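Local coordinates for protein lectin (Polyandrocarpa misakiensis, PDB 1BYF) that binds galactose in a calcium-dependent manner as a homodimeric C-type lectin, serving the animal's defence against microorganisms, at residues A27-S30 with S31-D35; L43-T46 with E47-H51; D80-P84 with N85-N89; S88-Q91 with S92-L95; V97-S101 with K102-L106. All coordinates share one frame; numbering follows the deposited sequence.

Interaction 1 (A27-S30 with S31-D35); sequences ALVS and SAMRD. With ZN (zinc ion), chain I.
Ser30 and Met33 are tied by the backbone bond that closes this turn, Met33 N giving its hydrogen to Ser30 O at 2.9 Å. The bond is bent, 137° at the hydrogen, and the N-H arrives from above the carbonyl plane. Two more bonds across three residues follow, Arg34 N to Ser31 O and Asp35 N to Ala32 O, and wind the chain up toward helix 36-49. Met33 CB also rests against Ser30 O, 3.3 Å away. The apolar half of the contact belongs to Val29. With CG1 held between its backbone N and carbonyl carbon (chi1 73°), Val29 turns CG2 toward the next residues, where it meets Ala32 CB at 3.9 Å and Met33 CG at 3.8 Å. The two side chains of Val29 and Met33 cross at about a right angle, and bends at chi2 and chi3 then carry the thioether of Met33 away into the core. On the other flank the Arg34 guanidinium folds back, laying one face over Ser31 CA; its strongest partner is Asp71, in a salt bridge. Asp35 divides its carboxylate: OD2 binds the zinc ion at 2.1 Å, while OD1 takes a hydrogen from a zinc-bound water and caps Met38 N, the N-cap arrangement. Glu120 grips the turn, its OE1 taking the N-H groups of Ser30 and Ala32. The whole connection joins strand 27-28 to helix 36-49 of the lectin domain, Val29 touching both Ile118 of strand 115-122 and Ile42 of the helix.

Interaction 2 (L43-T46 with E47-H51); sequences LAFT and EVKGH
Leu43 O is gripped twice on the buried side of this helical turn: Glu47 N donates to it at 2.9 Å, and the hydroxyl OG1 of Thr46 adds a bond of 3.2 Å from the same face of the carbonyl plane. Thr46 reaches back because its OG1 sits between backbone N and carbonyl carbon (chi1 65°), and the same hydroxyl faces the side chain of Asn104. Lys49 N meets Phe45 O almost straight, 167° at the hydrogen and in the carbonyl plane. Alongside, the Phe45 ring and the Lys49 chain point the same way, CE1 to CG 4.0 Å; the Lys49 amine goes on to a salt bridge with Asp9. This is the C-terminal end of helix 36-49, the second helix of the C-type lectin fold, and Gly50 breaks it with a positive phi of 62° after Gly50 N has bonded Thr46 O at 2.8 Å. Val48 of the second subunit packs on Ala44, and its Met38 on Phe45 and Lys49. The solvent side, at exposed Glu47, is looser: Val48 N makes two weak bonds, to Ala44 O and Phe45 O, and a water donates to both Ala44 O and Glu47 OE1, 2.7 Å from each.

Interaction 3 (D80-P84 with N85-N89); sequences DLWSP and NEPSN. With CA (calcium ion), chain C.
The indole of Trp82 carries Pro87 on one face: Pro87 CD stands over the ring system, 3.8 Å from the centroid of the five-membered ring and 18° off its normal, a CH-pi contact. The pyrrolidine crosses the indole at about a right angle, and Pro87 CB reaches Trp82 CZ3 at 4.0 Å. Phe67 meets Trp82 edge-to-face, and the indole N-H is bonded to Pro76 O. The peptide bond before Pro87 is cis. Nearer the backbone, Glu86 O lies against Trp82 CB at 3.3 Å. A type II turn from Ser83 to Glu86 brings the two halves together: Glu86 N donates to Ser83 O at 3.1 Å, from above the carbonyl plane, and Asn85 takes the positive phi (66°) expected at the third position of such a turn. The Glu86 side chain starts anti to its own carbonyl carbon (chi1 -59°) and bends at chi2, which puts OE1 on the calcium ion at 2.2 Å. OE1 also accepts from Ser88 OG, at 2.7 Å. OE2 is held by a water that bridges it to Pro84 O. Glu86-Pro87-Ser88 probably corresponds to the EPN or QPD tripeptide of related C-type lectins, consistent with Glu86 binding the calcium; Asn89, Asp107 and Asp108 share the metal with it. The loop lies along strand 105-109: Leu81 and Ser83 make backbone bonds to Leu106, Trp82 reaches Val97 of strand 96-100, and Pro87 rests on Asp108.

Interaction 4 (S88-Q91 with S92-L95); sequences SNPQ and SWQL. With CA (calcium ion), chain C.
Pro90 O accepts the N-H of Trp93 at 3.2 Å, a nearly straight bond of 162° at the hydrogen, which closes a type I beta turn with Gln91 and Ser92 at its corners. The turn lies at the outer end of the long calcium-binding loop of the C-type lectin domain. The N-H comes in from above the carbonyl plane, and Leu95 CD1 touches the same oxygen at 3.6 Å, so the carbonyl is partly sheltered by an apolar group. Across the mouth of the turn, Pro90 lies against the Trp93 indole. Its CG sits over one face, 3.8 Å from the centroid of the five-membered ring, in a CH-pi contact, while CD stands above the middle of the ring system. Trp93 CG is anti to its carbonyl carbon (chi1 -64°), a torsion that swings the indole back over the proline. Further along the indole, the Asn89 amide is turned 78° to the ring plane, and Asn89 ND2 approaches Trp93 CZ3 at 3.5 Å. The other branch of this amide does the metal work: Asn89 OD1 binds the calcium ion at 2.5 Å, which Glu86, Asp107 and Asp108 also bind. Asn59 anchors the turn, its side chain bonding Leu95 N and Trp93 O, and so does Tyr65, whose hydroxyl bonds Asn89 O. Close to the metal ligand, Leu95 CD2 packs on Asn89 CB at 3.6 Å.

Interaction 5 (V97-S101 with K102-L106); sequences VQIWS and KYNLL. With ACT (acetate ion), chain F.
A beta hairpin of strands 96-100 and 105-109 turns round through Ser101, Lys102, Tyr103 and Asn104, and Trp100 and Lys102 meet at its end. Lys102 CB lies over one face of the indole, 3.7 Å from the centroid of the five-membered ring, in a CH-pi contact; the extended lysine chain then runs alongside, bringing CD to 3.5 Å from Trp100 CZ2. An acetate ion, probably from the crystallisation liquor, sets its methyl over the opposite face. Tyr103 turns an edge toward the indole in an offset edge-to-face pair, the centroids of its ring and of the indole's six-membered ring 5.4 Å apart, with planes at 73°. Trp100 owes this place to its first torsion (chi1 -175°), CG anti to the backbone N. Trp100 O holds the turn with two bonds: Asn104 N comes in nearly along the C=O axis at 2.7 Å, and Tyr103 N from above the plane at 3.2 Å. Trp100 N in turn donates to Leu105 O. Ile99 and Leu106 form the antiparallel non-hydrogen-bonded pair of the ladder, and both side chains lie on the core face of the sheet, packing with Val55. Leu106 also makes a CA-H...O contact of 3.2 Å with Gln98 O. Gln98 NE2 bonds Asp107 OD2, a calcium-site residue, and gives a hydrogen to an acetate oxygen at 3.2 Å.

How the interactions relate
From the N terminus the five contacts follow in series, each closing a local turn; none nests or crosses, and only interactions 3 and 4 overlap. Interaction 1 leads from strand 27-28 into helix 36-49, and interaction 2 ends that helix at the subunit interface. Interactions 3 and 4 share Ser88 and Asn89: the type II turn leads on to the type I turn, and both touch one calcium ion. Interaction 5 closes the hairpin that follows. It touches interactions 1, 2 and 3, while interaction 4 only precedes it in the chain: Leu106 pairs through the backbone with Leu81 and Ser83, Asn104 meets Leu43, Thr46 and Glu47, and Ile99 and Leu106 receive the Met33 methyl.

Interaction 1 (A27-S30 with S31-D35)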
# COMPACT_ATOMS: atom_id res chain seq x y z
N ALA A 27 8.64 9.68 2.62
CA ALA A 27 8.23 10.97 2.09
C ALA A 27 6.83 10.86 1.48
O ALA A 27 6.45 9.79 1.00
CB ALA A 27 9.20 11.46 1.02
N LEU A 28 6.10 11.97 1.48
CA LEU A 28 4.76 11.96 0.86
C LEU A 28 4.96 11.47 -0.57
O LEU A 28 5.89 11.94 -1.24
CB LEU A 28 4.15 13.34 0.95
CG LEU A 28 2.64 13.50 0.81
CD1 LEU A 28 1.88 12.58 1.74
CD2 LEU A 28 2.27 14.97 1.10
N VAL A 29 4.17 10.50 -1.02
CA VAL A 29 4.37 9.91 -2.34
C VAL A 29 4.62 10.94 -3.42
O VAL A 29 3.91 11.95 -3.54
CB VAL A 29 3.21 8.97 -2.71
CG1 VAL A 29 1.95 9.75 -3.04
CG2 VAL A 29 3.61 8.03 -3.85
N SER A 30 5.65 10.69 -4.23
CA SER A 30 6.03 11.60 -5.31
C SER A 30 6.66 10.86 -6.47
O SER A 30 5.98 10.65 -7.48
CB SER A 30 6.97 12.69 -4.79
OG SER A 30 8.14 12.12 -4.23
N SER A 31 7.92 10.45 -6.37
CA SER A 31 8.54 9.75 -7.50
C SER A 31 7.76 8.49 -7.84
O SER A 31 7.69 8.15 -9.03
CB SER A 31 10.01 9.42 -7.24
OG SER A 31 10.14 8.26 -6.45
N ALA A 32 7.14 7.82 -6.87
CA ALA A 32 6.40 6.60 -7.21
C ALA A 32 5.21 6.93 -8.10
O ALA A 32 4.76 6.09 -8.88
CB ALA A 32 6.00 5.81 -5.97
N MET A 33 4.69 8.16 -8.03
CA MET A 33 3.57 8.54 -8.88
C MET A 33 4.00 8.74 -10.33
O MET A 33 3.15 8.74 -11.23
CB MET A 33 2.89 9.80 -8.36
CG MET A 33 2.25 9.65 -6.99
SD MET A 33 0.91 8.47 -6.95
CE MET A 33 -0.43 9.33 -7.76
N ARG A 34 5.29 8.89 -10.57
CA ARG A 34 5.81 9.09 -11.92
C ARG A 34 6.30 7.77 -12.51
O ARG A 34 6.81 7.71 -13.63
CB ARG A 34 6.94 10.13 -11.89
CG ARG A 34 6.52 11.46 -11.28
CD ARG A 34 7.55 12.54 -11.57
NE ARG A 34 8.85 12.27 -10.98
CZ ARG A 34 9.27 12.52 -9.76
NH1 ARG A 34 8.49 13.10 -8.85
NH2 ARG A 34 10.51 12.18 -9.40
N ASP A 35 6.13 6.70 -11.76
CA ASP A 35 6.55 5.35 -12.17
C ASP A 35 5.35 4.60 -12.71
O ASP A 35 4.37 4.37 -12.00
CB ASP A 35 7.18 4.68 -10.95
CG ASP A 35 7.68 3.27 -11.07
OD1 ASP A 35 6.94 2.39 -11.57
OD2 ASP A 35 8.83 3.01 -10.65
ZN ZN I . 9.65 1.13 -10.93
O HOH W 1 7.97 -0.20 -11.09
O HOH W 2 9.86 1.11 -13.12

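Interaction 2 (L43-T46 with E47-H51)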
# COMPACT_ATOMS: atom_id res chain seq x y z
N LEU A 43 -2.86 3.58 -7.56
CA LEU A 43 -4.21 3.99 -7.93
C LEU A 43 -5.19 2.83 -7.86
O LEU A 43 -6.37 3.07 -7.61
CB LEU A 43 -4.25 4.67 -9.30
CG LEU A 43 -3.67 6.09 -9.36
CD1 LEU A 43 -3.71 6.63 -10.78
CD2 LEU A 43 -4.43 7.03 -8.42
N ALA A 44 -4.73 1.59 -8.03
CA ALA A 44 -5.64 0.45 -7.91
C ALA A 44 -6.12 0.32 -6.46
O ALA A 44 -7.27 -0.01 -6.19
CB ALA A 44 -4.98 -0.84 -8.36
N PHE A 45 -5.24 0.63 -5.52
CA PHE A 45 -5.57 0.57 -4.10
C PHE A 45 -6.56 1.68 -3.74
O PHE A 45 -7.59 1.45 -3.10
CB PHE A 45 -4.32 0.70 -3.24
CG PHE A 45 -4.45 0.56 -1.75
CD1 PHE A 45 -4.92 1.61 -0.97
CD2 PHE A 45 -4.08 -0.61 -1.12
CE1 PHE A 45 -5.02 1.48 0.41
CE2 PHE A 45 -4.18 -0.75 0.26
CZ PHE A 45 -4.65 0.30 1.02
N THR A 46 -6.23 2.91 -4.13
CA THR A 46 -7.10 4.04 -3.80
C THR A 46 -8.45 3.94 -4.50
O THR A 46 -9.45 4.42 -3.96
CB THR A 46 -6.44 5.40 -4.09
OG1 THR A 46 -6.22 5.52 -5.50
CG2 THR A 46 -5.10 5.49 -3.35
N GLU A 47 -8.50 3.31 -5.67
CA GLU A 47 -9.77 3.13 -6.36
C GLU A 47 -10.73 2.32 -5.48
O GLU A 47 -11.93 2.61 -5.41
CB GLU A 47 -9.61 2.39 -7.69
CG GLU A 47 -10.87 2.31 -8.54
CD GLU A 47 -11.83 1.22 -8.15
OE1 GLU A 47 -11.44 0.19 -7.56
OE2 GLU A 47 -13.05 1.37 -8.41
N VAL A 48 -10.21 1.26 -4.86
CA VAL A 48 -11.06 0.42 -4.02
C VAL A 48 -11.53 1.23 -2.82
O VAL A 48 -12.70 1.21 -2.44
CB VAL A 48 -10.32 -0.84 -3.50
CG1 VAL A 48 -11.16 -1.60 -2.49
CG2 VAL A 48 -9.97 -1.76 -4.66
N LYS A 49 -10.59 1.93 -2.20
CA LYS A 49 -10.90 2.73 -1.02
C LYS A 49 -11.90 3.83 -1.33
O LYS A 49 -12.72 4.14 -0.46
CB LYS A 49 -9.61 3.29 -0.41
CG LYS A 49 -8.93 2.26 0.50
CD LYS A 49 -9.38 2.53 1.94
CE LYS A 49 -9.10 1.35 2.84
NZ LYS A 49 -9.53 1.64 4.24
N GLY A 50 -11.83 4.40 -2.53
CA GLY A 50 -12.74 5.45 -2.94
C GLY A 50 -12.66 6.69 -2.07
O GLY A 50 -13.68 7.38 -1.91
N HIS A 51 -11.50 7.00 -1.52
CA HIS A 51 -11.34 8.18 -0.67
C HIS A 51 -10.24 9.10 -1.20
O HIS A 51 -9.47 8.69 -2.07
CB HIS A 51 -11.02 7.81 0.77
CG HIS A 51 -12.22 7.50 1.61
ND1 HIS A 51 -13.14 8.47 1.94
CD2 HIS A 51 -12.65 6.35 2.18
CE1 HIS A 51 -14.09 7.92 2.68
NE2 HIS A 51 -13.81 6.64 2.84
O HOH W 3 -9.07 -1.04 -7.99
O HOH W 4 -9.91 7.78 -4.81

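Interaction 3 (D80-P84 with N85-N89)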
# COMPACT_ATOMS: atom_id res chain seq x y z
N ASP A 80 -1.21 13.57 -17.69
CA ASP A 80 -2.36 12.68 -17.78
C ASP A 80 -2.81 12.30 -16.36
O ASP A 80 -3.87 11.70 -16.21
CB ASP A 80 -2.06 11.39 -18.53
CG ASP A 80 -1.79 11.46 -20.01
OD1 ASP A 80 -2.06 12.49 -20.65
OD2 ASP A 80 -1.29 10.45 -20.60
N LEU A 81 -2.03 12.65 -15.35
CA LEU A 81 -2.36 12.31 -13.97
C LEU A 81 -3.53 13.11 -13.42
O LEU A 81 -4.26 12.63 -12.55
CB LEU A 81 -1.14 12.49 -13.06
CG LEU A 81 0.00 11.49 -13.23
CD1 LEU A 81 1.24 11.93 -12.47
CD2 LEU A 81 -0.42 10.10 -12.79
N TRP A 82 -3.72 14.33 -13.92
CA TRP A 82 -4.78 15.20 -13.47
C TRP A 82 -6.18 14.70 -13.83
O TRP A 82 -6.43 14.15 -14.91
CB TRP A 82 -4.64 16.61 -14.07
CG TRP A 82 -3.41 17.35 -13.65
CD1 TRP A 82 -2.28 17.54 -14.38
CD2 TRP A 82 -3.19 18.02 -12.40
NE1 TRP A 82 -1.36 18.28 -13.67
CE2 TRP A 82 -1.90 18.59 -12.45
CE3 TRP A 82 -3.96 18.19 -11.25
CZ2 TRP A 82 -1.36 19.31 -11.39
CZ3 TRP A 82 -3.42 18.90 -10.19
CH2 TRP A 82 -2.14 19.46 -10.27
N SER A 83 -7.12 14.95 -12.93
CA SER A 83 -8.52 14.62 -13.20
C SER A 83 -8.94 15.54 -14.35
O SER A 83 -8.30 16.57 -14.57
CB SER A 83 -9.43 14.91 -12.02
OG SER A 83 -9.01 14.32 -10.81
N PRO A 84 -10.02 15.19 -15.02
CA PRO A 84 -10.58 16.02 -16.07
C PRO A 84 -10.87 17.41 -15.53
O PRO A 84 -11.44 17.59 -14.45
CB PRO A 84 -11.85 15.30 -16.48
CG PRO A 84 -11.70 13.90 -16.00
CD PRO A 84 -10.84 13.98 -14.76
N ASN A 85 -10.45 18.42 -16.27
CA ASN A 85 -10.67 19.81 -15.93
C ASN A 85 -9.95 20.29 -14.67
O ASN A 85 -10.40 21.24 -14.03
CB ASN A 85 -12.16 20.12 -15.80
CG ASN A 85 -12.94 19.81 -17.06
OD1 ASN A 85 -14.01 19.20 -16.99
ND2 ASN A 85 -12.41 20.20 -18.21
N GLU A 86 -8.84 19.66 -14.32
CA GLU A 86 -8.02 20.10 -13.18
C GLU A 86 -6.60 20.17 -13.73
O GLU A 86 -6.32 19.44 -14.69
CB GLU A 86 -8.10 19.14 -12.00
CG GLU A 86 -9.49 18.93 -11.43
CD GLU A 86 -10.13 20.14 -10.80
OE1 GLU A 86 -9.43 21.05 -10.29
OE2 GLU A 86 -11.38 20.19 -10.77
N PRO A 87 -5.74 21.00 -13.18
CA PRO A 87 -6.05 21.87 -12.07
C PRO A 87 -6.94 23.04 -12.44
O PRO A 87 -6.87 23.53 -13.57
CB PRO A 87 -4.67 22.37 -11.64
CG PRO A 87 -3.89 22.41 -12.92
CD PRO A 87 -4.34 21.16 -13.65
N SER A 88 -7.74 23.53 -11.50
CA SER A 88 -8.65 24.63 -11.83
C SER A 88 -8.89 25.62 -10.71
O SER A 88 -9.72 26.52 -10.89
CB SER A 88 -10.01 23.99 -12.18
OG SER A 88 -10.53 23.43 -10.98
N ASN A 89 -8.22 25.47 -9.57
CA ASN A 89 -8.42 26.41 -8.46
C ASN A 89 -7.70 27.71 -8.76
O ASN A 89 -6.81 27.75 -9.61
CB ASN A 89 -7.96 25.79 -7.14
CG ASN A 89 -8.90 24.72 -6.61
OD1 ASN A 89 -9.33 23.83 -7.33
ND2 ASN A 89 -9.23 24.80 -5.32
CA CA C . -9.15 21.51 -8.17
O HOH W 5 -12.98 18.79 -12.41

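Interaction 4 (S88-Q91 with S92-L95)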
# COMPACT_ATOMS: atom_id res chain seq x y z
N SER A 88 -7.74 23.53 -11.50
CA SER A 88 -8.65 24.63 -11.83
C SER A 88 -8.89 25.62 -10.71
O SER A 88 -9.72 26.52 -10.89
CB SER A 88 -10.01 23.99 -12.18
OG SER A 88 -10.53 23.43 -10.98
N ASN A 89 -8.22 25.47 -9.57
CA ASN A 89 -8.42 26.41 -8.46
C ASN A 89 -7.70 27.71 -8.76
O ASN A 89 -6.81 27.75 -9.61
CB ASN A 89 -7.96 25.79 -7.14
CG ASN A 89 -8.90 24.72 -6.61
OD1 ASN A 89 -9.33 23.83 -7.33
ND2 ASN A 89 -9.23 24.80 -5.32
N PRO A 90 -8.08 28.79 -8.11
CA PRO A 90 -7.48 30.10 -8.36
C PRO A 90 -5.97 30.05 -8.23
O PRO A 90 -5.46 29.54 -7.23
CB PRO A 90 -8.14 31.00 -7.34
CG PRO A 90 -9.42 30.32 -6.97
CD PRO A 90 -9.15 28.84 -7.08
N GLN A 91 -5.24 30.58 -9.20
CA GLN A 91 -3.79 30.57 -9.15
C GLN A 91 -3.17 31.38 -8.03
O GLN A 91 -1.99 31.17 -7.72
CB GLN A 91 -3.23 31.02 -10.51
CG GLN A 91 -3.59 30.00 -11.58
CD GLN A 91 -3.26 30.46 -12.98
OE1 GLN A 91 -2.12 30.84 -13.27
NE2 GLN A 91 -4.26 30.43 -13.86
N SER A 92 -3.93 32.26 -7.39
CA SER A 92 -3.38 33.07 -6.31
C SER A 92 -3.27 32.28 -5.01
O SER A 92 -2.59 32.70 -4.08
CB SER A 92 -4.22 34.32 -6.09
OG SER A 92 -5.52 34.01 -5.62
N TRP A 93 -3.95 31.14 -4.93
CA TRP A 93 -3.93 30.33 -3.72
C TRP A 93 -2.68 29.46 -3.59
O TRP A 93 -2.04 29.09 -4.57
CB TRP A 93 -5.09 29.34 -3.70
CG TRP A 93 -6.48 29.86 -3.64
CD1 TRP A 93 -6.92 31.14 -3.86
CD2 TRP A 93 -7.66 29.07 -3.40
NE1 TRP A 93 -8.28 31.20 -3.74
CE2 TRP A 93 -8.77 29.94 -3.45
CE3 TRP A 93 -7.88 27.72 -3.13
CZ2 TRP A 93 -10.07 29.51 -3.24
CZ3 TRP A 93 -9.18 27.28 -2.92
CH2 TRP A 93 -10.26 28.18 -2.98
N GLN A 94 -2.43 29.07 -2.34
CA GLN A 94 -1.37 28.08 -2.08
C GLN A 94 -2.09 26.76 -2.40
O GLN A 94 -3.13 26.51 -1.77
CB GLN A 94 -0.90 28.11 -0.64
CG GLN A 94 -0.12 29.36 -0.25
CD GLN A 94 0.23 29.39 1.22
OE1 GLN A 94 -0.15 28.52 2.00
NE2 GLN A 94 0.98 30.41 1.63
N LEU A 95 -1.65 26.02 -3.40
CA LEU A 95 -2.35 24.81 -3.79
C LEU A 95 -1.54 23.53 -3.57
O LEU A 95 -0.36 23.44 -3.89
CB LEU A 95 -2.78 24.92 -5.25
CG LEU A 95 -3.71 26.11 -5.53
CD1 LEU A 95 -3.72 26.43 -7.01
CD2 LEU A 95 -5.12 25.82 -5.01
CA CA C . -9.15 21.51 -8.17

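Interaction 5 (V97-S101 with K102-L106)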
# COMPACT_ATOMS: atom_id res chain seq x y z
N VAL A 97 -1.75 19.06 -3.80
CA VAL A 97 -2.33 18.07 -4.70
C VAL A 97 -2.75 16.80 -3.96
O VAL A 97 -2.08 16.29 -3.07
CB VAL A 97 -1.36 17.71 -5.85
CG1 VAL A 97 -2.00 16.75 -6.85
CG2 VAL A 97 -0.91 18.97 -6.57
N GLN A 98 -3.92 16.32 -4.36
CA GLN A 98 -4.48 15.10 -3.80
C GLN A 98 -4.91 14.16 -4.92
O GLN A 98 -5.02 14.54 -6.08
CB GLN A 98 -5.76 15.38 -2.99
CG GLN A 98 -6.83 16.02 -3.88
CD GLN A 98 -8.24 15.85 -3.36
OE1 GLN A 98 -8.48 15.16 -2.37
NE2 GLN A 98 -9.21 16.48 -4.02
N ILE A 99 -5.19 12.94 -4.49
CA ILE A 99 -5.82 11.95 -5.36
C ILE A 99 -7.30 12.14 -4.97
O ILE A 99 -7.65 11.83 -3.85
CB ILE A 99 -5.38 10.51 -5.13
CG1 ILE A 99 -3.96 10.27 -5.65
CG2 ILE A 99 -6.36 9.56 -5.82
CD1 ILE A 99 -3.31 9.00 -5.17
N TRP A 100 -8.06 12.74 -5.87
CA TRP A 100 -9.46 13.06 -5.63
C TRP A 100 -10.38 11.87 -5.88
O TRP A 100 -10.38 11.32 -6.98
CB TRP A 100 -9.82 14.23 -6.55
CG TRP A 100 -11.18 14.81 -6.41
CD1 TRP A 100 -12.06 14.69 -5.37
CD2 TRP A 100 -11.82 15.67 -7.37
NE1 TRP A 100 -13.20 15.40 -5.62
CE2 TRP A 100 -13.08 16.01 -6.84
CE3 TRP A 100 -11.45 16.18 -8.62
CZ2 TRP A 100 -13.98 16.83 -7.52
CZ3 TRP A 100 -12.35 16.99 -9.29
CH2 TRP A 100 -13.60 17.32 -8.74
N SER A 101 -11.19 11.51 -4.89
CA SER A 101 -12.06 10.35 -5.00
C SER A 101 -13.04 10.41 -6.15
O SER A 101 -13.46 9.35 -6.65
CB SER A 101 -12.81 10.09 -3.69
OG SER A 101 -13.71 11.15 -3.41
N LYS A 102 -13.42 11.60 -6.62
CA LYS A 102 -14.36 11.70 -7.73
C LYS A 102 -13.87 10.97 -8.98
O LYS A 102 -14.65 10.28 -9.65
CB LYS A 102 -14.65 13.16 -8.08
CG LYS A 102 -15.66 13.30 -9.22
CD LYS A 102 -16.16 14.74 -9.33
CE LYS A 102 -17.06 14.92 -10.54
NZ LYS A 102 -17.68 16.27 -10.55
N TYR A 103 -12.60 11.12 -9.31
CA TYR A 103 -12.05 10.50 -10.51
C TYR A 103 -10.92 9.51 -10.22
O TYR A 103 -10.51 8.77 -11.12
CB TYR A 103 -11.49 11.58 -11.43
CG TYR A 103 -12.49 12.58 -11.95
CD1 TYR A 103 -13.30 12.27 -13.04
CD2 TYR A 103 -12.63 13.83 -11.37
CE1 TYR A 103 -14.22 13.18 -13.53
CE2 TYR A 103 -13.55 14.75 -11.85
CZ TYR A 103 -14.34 14.41 -12.93
OH TYR A 103 -15.26 15.32 -13.41
N ASN A 104 -10.41 9.53 -9.00
CA ASN A 104 -9.27 8.71 -8.60
C ASN A 104 -8.08 9.17 -9.43
O ASN A 104 -7.26 8.40 -9.93
CB ASN A 104 -9.50 7.21 -8.68
CG ASN A 104 -8.47 6.39 -7.94
OD1 ASN A 104 -8.00 5.33 -8.40
ND2 ASN A 104 -8.06 6.86 -6.78
N LEU A 105 -7.99 10.49 -9.57
CA LEU A 105 -6.94 11.17 -10.31
C LEU A 105 -6.56 12.44 -9.56
O LEU A 105 -7.26 12.82 -8.62
CB LEU A 105 -7.35 11.46 -11.75
CG LEU A 105 -7.35 10.31 -12.76
CD1 LEU A 105 -7.82 10.80 -14.13
CD2 LEU A 105 -5.98 9.67 -12.90
N LEU A 106 -5.46 13.07 -9.94
CA LEU A 106 -4.97 14.24 -9.23
C LEU A 106 -5.86 15.47 -9.34
O LEU A 106 -6.60 15.67 -10.29
CB LEU A 106 -3.54 14.56 -9.68
CG LEU A 106 -2.49 13.46 -9.53
CD1 LEU A 106 -1.12 14.04 -9.84
CD2 LEU A 106 -2.49 12.84 -8.14
C ACT F . -12.82 17.39 -2.99
O ACT F . -11.94 16.68 -2.46
OXT ACT F . -14.01 17.35 -2.58
CH3 ACT F . -12.38 18.63 -3.78